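Local coordinates for sister chromatid cohesion protein (PDB 5T8V) that probably loads the cohesin ring onto chromatin, this chain being the C-terminal, HEAT-repeat part of the loader Scc2, at residues A[1164-1172]-A[1202-1211]. Residues are numbered along the deposited sequence; the frame is centred on the assembly and turned at random.
Sequences VTFITLATS and KAIQSIFAYQ
Y1210 lays its ring obliquely past the T1168 methyl and beside L1169. The ring is carried out there because CG lies opposite the backbone N (chi1 -176°); L1169 CD2 packs 4.0 Å from CE1, and S1172 CA sits at the ring edge, in plane. An alanine in place of Y1210 would probably open a gap where the ring was, chiefly beside L1169 CD2 and S1172, in the type I turn from L1169 to S1172. One turn back, S1206 OG is placed as donor to T1168 OG1, though the modelled 2.4 Å between them is too short to be trusted in detail. T1168 OG1 in turn donates to V1164 O, on the opposite face of that carbonyl from T1168 N. V1164 CG1 packs against S1206 CB. On the other flank I1207 crosses I1167 at about a right angle, CD1 to CG2 3.9 Å, while its CG2 meets the T1171 methyl. Q1211, bent at chi2 (-71°), brings NE2 to T1171 O at 2.7 Å, with the acceptor in its amide plane; its OE1 is held by K1229. The axes of segments 1164-1169 and 1202-1211 come within 8.8 Å and cross at -45°, as neighbours in the all-helical, HEAT-repeat C-terminal region of Scc2.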
ATOM      1  N   VAL A1164       5.697 -36.930 -27.348  1.00 50.91           N
ATOM      2  CA  VAL A1164       4.248 -36.741 -27.335  1.00 50.28           C
ATOM      3  C   VAL A1164       3.666 -37.125 -25.982  1.00 48.29           C
ATOM      4  O   VAL A1164       2.706 -36.508 -25.508  1.00 47.69           O
ATOM      5  CB  VAL A1164       3.598 -37.541 -28.478  1.00 51.81           C
ATOM      6  CG1 VAL A1164       2.075 -37.537 -28.353  1.00 52.03           C
ATOM      7  CG2 VAL A1164       4.017 -36.969 -29.826  1.00 53.36           C
ATOM      8  N   THR A1165       4.233 -38.145 -25.338  1.00 43.96           N
ATOM      9  CA  THR A1165       3.698 -38.589 -24.055  1.00 42.64           C
ATOM     10  C   THR A1165       3.828 -37.496 -23.002  1.00 41.87           C
ATOM     11  O   THR A1165       2.869 -37.197 -22.283  1.00 41.67           O
ATOM     12  CB  THR A1165       4.403 -39.869 -23.600  1.00 41.69           C
ATOM     13  OG1 THR A1165       4.107 -40.930 -24.519  1.00 42.60           O
ATOM     14  CG2 THR A1165       3.942 -40.281 -22.198  1.00 40.36           C
ATOM     15  N   PHE A1166       5.011 -36.887 -22.889  1.00 44.41           N
ATOM     16  CA  PHE A1166       5.205 -35.846 -21.884  1.00 44.17           C
ATOM     17  C   PHE A1166       4.452 -34.573 -22.252  1.00 45.86           C
ATOM     18  O   PHE A1166       3.892 -33.903 -21.376  1.00 45.54           O
ATOM     19  CB  PHE A1166       6.693 -35.554 -21.699  1.00 43.47           C
ATOM     20  CG  PHE A1166       7.395 -36.536 -20.805  1.00 42.93           C
ATOM     21  CD1 PHE A1166       7.069 -36.628 -19.463  1.00 42.59           C
ATOM     22  CD2 PHE A1166       8.383 -37.359 -21.304  1.00 42.90           C
ATOM     23  CE1 PHE A1166       7.716 -37.531 -18.637  1.00 41.57           C
ATOM     24  CE2 PHE A1166       9.035 -38.264 -20.482  1.00 42.51           C
ATOM     25  CZ  PHE A1166       8.701 -38.350 -19.148  1.00 41.75           C
ATOM     26  N   ILE A1167       4.432 -34.221 -23.539  1.00 46.53           N
ATOM     27  CA  ILE A1167       3.611 -33.098 -23.982  1.00 46.70           C
ATOM     28  C   ILE A1167       2.162 -33.315 -23.567  1.00 46.34           C
ATOM     29  O   ILE A1167       1.456 -32.369 -23.194  1.00 46.69           O
ATOM     30  CB  ILE A1167       3.742 -32.907 -25.505  1.00 47.77           C
ATOM     31  CG1 ILE A1167       5.189 -32.568 -25.875  1.00 47.55           C
ATOM     32  CG2 ILE A1167       2.806 -31.805 -25.991  1.00 48.28           C
ATOM     33  CD1 ILE A1167       5.464 -32.562 -27.366  1.00 48.62           C
ATOM     34  N   THR A1168       1.698 -34.566 -23.617  1.00 44.54           N
ATOM     35  CA  THR A1168       0.318 -34.870 -23.252  1.00 44.90           C
ATOM     36  C   THR A1168       0.119 -34.809 -21.743  1.00 43.79           C
ATOM     37  O   THR A1168      -0.872 -34.246 -21.263  1.00 44.45           O
ATOM     38  CB  THR A1168      -0.067 -36.252 -23.785  1.00 45.08           C
ATOM     39  OG1 THR A1168       0.209 -36.319 -25.189  1.00 46.28           O
ATOM     40  CG2 THR A1168      -1.541 -36.525 -23.557  1.00 45.90           C
ATOM     41  N   LEU A1169       1.045 -35.385 -20.977  1.00 42.97           N
ATOM     42  CA  LEU A1169       0.918 -35.391 -19.527  1.00 42.01           C
ATOM     43  C   LEU A1169       1.077 -34.002 -18.926  1.00 42.31           C
ATOM     44  O   LEU A1169       0.637 -33.777 -17.794  1.00 42.10           O
ATOM     45  CB  LEU A1169       1.948 -36.344 -18.919  1.00 40.56           C
ATOM     46  CG  LEU A1169       1.763 -37.824 -19.274  1.00 40.26           C
ATOM     47  CD1 LEU A1169       2.988 -38.628 -18.878  1.00 39.12           C
ATOM     48  CD2 LEU A1169       0.517 -38.392 -18.606  1.00 40.33           C
ATOM     49  N   ALA A1170       1.692 -33.065 -19.654  1.00 54.90           N
ATOM     50  CA  ALA A1170       1.824 -31.706 -19.143  1.00 56.05           C
ATOM     51  C   ALA A1170       0.472 -31.029 -18.964  1.00 59.05           C
ATOM     52  O   ALA A1170       0.370 -30.069 -18.193  1.00 59.42           O
ATOM     53  CB  ALA A1170       2.702 -30.874 -20.076  1.00 56.68           C
ATOM     54  N   THR A1171      -0.563 -31.505 -19.656  1.00 44.87           N
ATOM     55  CA  THR A1171      -1.905 -30.953 -19.533  1.00 46.33           C
ATOM     56  C   THR A1171      -2.742 -31.685 -18.490  1.00 46.00           C
ATOM     57  O   THR A1171      -3.974 -31.590 -18.518  1.00 47.38           O
ATOM     58  CB  THR A1171      -2.619 -30.990 -20.887  1.00 47.81           C
ATOM     59  OG1 THR A1171      -2.884 -32.349 -21.256  1.00 47.38           O
ATOM     60  CG2 THR A1171      -1.767 -30.331 -21.963  1.00 48.26           C
ATOM     61  N   SER A1172      -2.104 -32.412 -17.579  1.00 49.42           N
ATOM     62  CA  SER A1172      -2.825 -33.152 -16.556  1.00 48.46           C
ATOM     63  C   SER A1172      -3.208 -32.232 -15.402  1.00 48.48           C
ATOM     64  O   SER A1172      -2.531 -31.240 -15.118  1.00 49.27           O
ATOM     65  CB  SER A1172      -1.974 -34.313 -16.039  1.00 46.39           C
ATOM     66  OG  SER A1172      -2.680 -35.073 -15.076  1.00 45.21           O
ATOM     67  N   LYS A1202       0.299 -35.156 -34.096  1.00 67.59           N
ATOM     68  CA  LYS A1202       0.107 -36.232 -33.130  1.00 65.10           C
ATOM     69  C   LYS A1202       0.079 -35.703 -31.704  1.00 60.56           C
ATOM     70  O   LYS A1202      -0.588 -36.282 -30.839  1.00 60.60           O
ATOM     71  CB  LYS A1202       1.208 -37.284 -33.279  1.00 65.91           C
ATOM     72  CG  LYS A1202       1.302 -37.906 -34.665  1.00 66.38           C
ATOM     73  CD  LYS A1202       1.638 -39.392 -34.594  1.00 66.31           C
ATOM     74  CE  LYS A1202       2.966 -39.651 -33.891  1.00 64.56           C
ATOM     75  NZ  LYS A1202       3.268 -41.107 -33.789  1.00 65.36           N
ATOM     76  N   ALA A1203       0.793 -34.607 -31.436  1.00 51.93           N
ATOM     77  CA  ALA A1203       0.801 -34.037 -30.092  1.00 48.53           C
ATOM     78  C   ALA A1203      -0.543 -33.405 -29.759  1.00 45.80           C
ATOM     79  O   ALA A1203      -1.087 -33.616 -28.670  1.00 45.06           O
ATOM     80  CB  ALA A1203       1.926 -33.010 -29.966  1.00 48.57           C
ATOM     81  N   ILE A1204      -1.095 -32.620 -30.686  1.00 47.46           N
ATOM     82  CA  ILE A1204      -2.397 -32.000 -30.455  1.00 46.01           C
ATOM     83  C   ILE A1204      -3.470 -33.071 -30.300  1.00 46.75           C
ATOM     84  O   ILE A1204      -4.220 -33.090 -29.314  1.00 46.87           O
ATOM     85  CB  ILE A1204      -2.731 -31.021 -31.595  1.00 45.15           C
ATOM     86  CG1 ILE A1204      -1.672 -29.915 -31.664  1.00 44.82           C
ATOM     87  CG2 ILE A1204      -4.119 -30.416 -31.399  1.00 44.40           C
ATOM     88  CD1 ILE A1204      -1.731 -29.080 -32.924  1.00 45.21           C
ATOM     89  N   GLN A1205      -3.557 -33.982 -31.273  1.00 47.63           N
ATOM     90  CA  GLN A1205      -4.509 -35.084 -31.173  1.00 48.75           C
ATOM     91  C   GLN A1205      -4.353 -35.823 -29.851  1.00 49.05           C
ATOM     92  O   GLN A1205      -5.345 -36.190 -29.211  1.00 49.09           O
ATOM     93  CB  GLN A1205      -4.319 -36.046 -32.347  1.00 50.78           C
ATOM     94  CG  GLN A1205      -4.592 -35.427 -33.712  1.00 51.84           C
ATOM     95  CD  GLN A1205      -3.957 -36.209 -34.847  1.00 53.40           C
ATOM     96  OE1 GLN A1205      -3.427 -37.304 -34.646  1.00 54.35           O
ATOM     97  NE2 GLN A1205      -3.999 -35.645 -36.050  1.00 53.36           N
ATOM     98  N   SER A1206      -3.107 -36.039 -29.422  1.00 40.91           N
ATOM     99  CA  SER A1206      -2.861 -36.747 -28.170  1.00 41.16           C
ATOM    100  C   SER A1206      -3.411 -35.969 -26.982  1.00 40.69           C
ATOM    101  O   SER A1206      -4.058 -36.538 -26.099  1.00 41.15           O
ATOM    102  CB  SER A1206      -1.363 -36.999 -27.998  1.00 40.97           C
ATOM    103  OG  SER A1206      -1.095 -37.638 -26.763  1.00 41.23           O
ATOM    104  N   ILE A1207      -3.155 -34.660 -26.939  1.00 40.16           N
ATOM    105  CA  ILE A1207      -3.662 -33.848 -25.836  1.00 40.15           C
ATOM    106  C   ILE A1207      -5.182 -33.903 -25.797  1.00 40.59           C
ATOM    107  O   ILE A1207      -5.787 -34.008 -24.722  1.00 41.05           O
ATOM    108  CB  ILE A1207      -3.148 -32.401 -25.952  1.00 39.83           C
ATOM    109  CG1 ILE A1207      -1.627 -32.368 -25.761  1.00 39.75           C
ATOM    110  CG2 ILE A1207      -3.831 -31.501 -24.915  1.00 40.16           C
ATOM    111  CD1 ILE A1207      -0.998 -31.014 -26.021  1.00 39.74           C
ATOM    112  N   PHE A1208      -5.827 -33.838 -26.965  1.00 43.29           N
ATOM    113  CA  PHE A1208      -7.285 -33.895 -26.997  1.00 44.07           C
ATOM    114  C   PHE A1208      -7.793 -35.238 -26.485  1.00 45.54           C
ATOM    115  O   PHE A1208      -8.678 -35.291 -25.624  1.00 45.64           O
ATOM    116  CB  PHE A1208      -7.798 -33.634 -28.413  1.00 44.32           C
ATOM    117  CG  PHE A1208      -9.275 -33.868 -28.566  1.00 45.32           C
ATOM    118  CD1 PHE A1208     -10.188 -33.053 -27.919  1.00 45.05           C
ATOM    119  CD2 PHE A1208      -9.748 -34.906 -29.351  1.00 47.26           C
ATOM    120  CE1 PHE A1208     -11.545 -33.268 -28.052  1.00 46.61           C
ATOM    121  CE2 PHE A1208     -11.105 -35.124 -29.489  1.00 48.73           C
ATOM    122  CZ  PHE A1208     -12.004 -34.304 -28.839  1.00 48.40           C
ATOM    123  N   ALA A1209      -7.246 -36.339 -27.009  1.00 55.72           N
ATOM    124  CA  ALA A1209      -7.670 -37.660 -26.554  1.00 55.93           C
ATOM    125  C   ALA A1209      -7.456 -37.819 -25.055  1.00 55.14           C
ATOM    126  O   ALA A1209      -8.261 -38.456 -24.367  1.00 55.85           O
ATOM    127  CB  ALA A1209      -6.919 -38.746 -27.322  1.00 55.98           C
ATOM    128  N   TYR A1210      -6.377 -37.239 -24.531  1.00 47.81           N
ATOM    129  CA  TYR A1210      -6.093 -37.332 -23.102  1.00 48.32           C
ATOM    130  C   TYR A1210      -7.124 -36.558 -22.291  1.00 48.03           C
ATOM    131  O   TYR A1210      -7.646 -37.061 -21.290  1.00 47.69           O
ATOM    132  CB  TYR A1210      -4.681 -36.815 -22.830  1.00 46.92           C
ATOM    133  CG  TYR A1210      -4.218 -36.949 -21.397  1.00 46.64           C
ATOM    134  CD1 TYR A1210      -3.825 -38.177 -20.887  1.00 47.79           C
ATOM    135  CD2 TYR A1210      -4.149 -35.842 -20.564  1.00 46.39           C
ATOM    136  CE1 TYR A1210      -3.390 -38.304 -19.580  1.00 48.60           C
ATOM    137  CE2 TYR A1210      -3.715 -35.956 -19.257  1.00 47.29           C
ATOM    138  CZ  TYR A1210      -3.337 -37.190 -18.769  1.00 48.41           C
ATOM    139  OH  TYR A1210      -2.905 -37.311 -17.466  1.00 49.23           O
ATOM    140  N   GLN A1211      -7.434 -35.329 -22.713  1.00 53.45           N
ATOM    141  CA  GLN A1211      -8.440 -34.539 -22.011  1.00 53.76           C
ATOM    142  C   GLN A1211      -9.814 -35.191 -22.084  1.00 55.04           C
ATOM    143  O   GLN A1211     -10.616 -35.057 -21.152  1.00 55.51           O
ATOM    144  CB  GLN A1211      -8.498 -33.127 -22.596  1.00 52.51           C
ATOM    145  CG  GLN A1211      -7.236 -32.311 -22.376  1.00 51.47           C
ATOM    146  CD  GLN A1211      -7.051 -31.905 -20.929  1.00 51.90           C
ATOM    147  OE1 GLN A1211      -8.016 -31.592 -20.232  1.00 52.86           O
ATOM    148  NE2 GLN A1211      -5.806 -31.914 -20.466  1.00 51.20           N
TER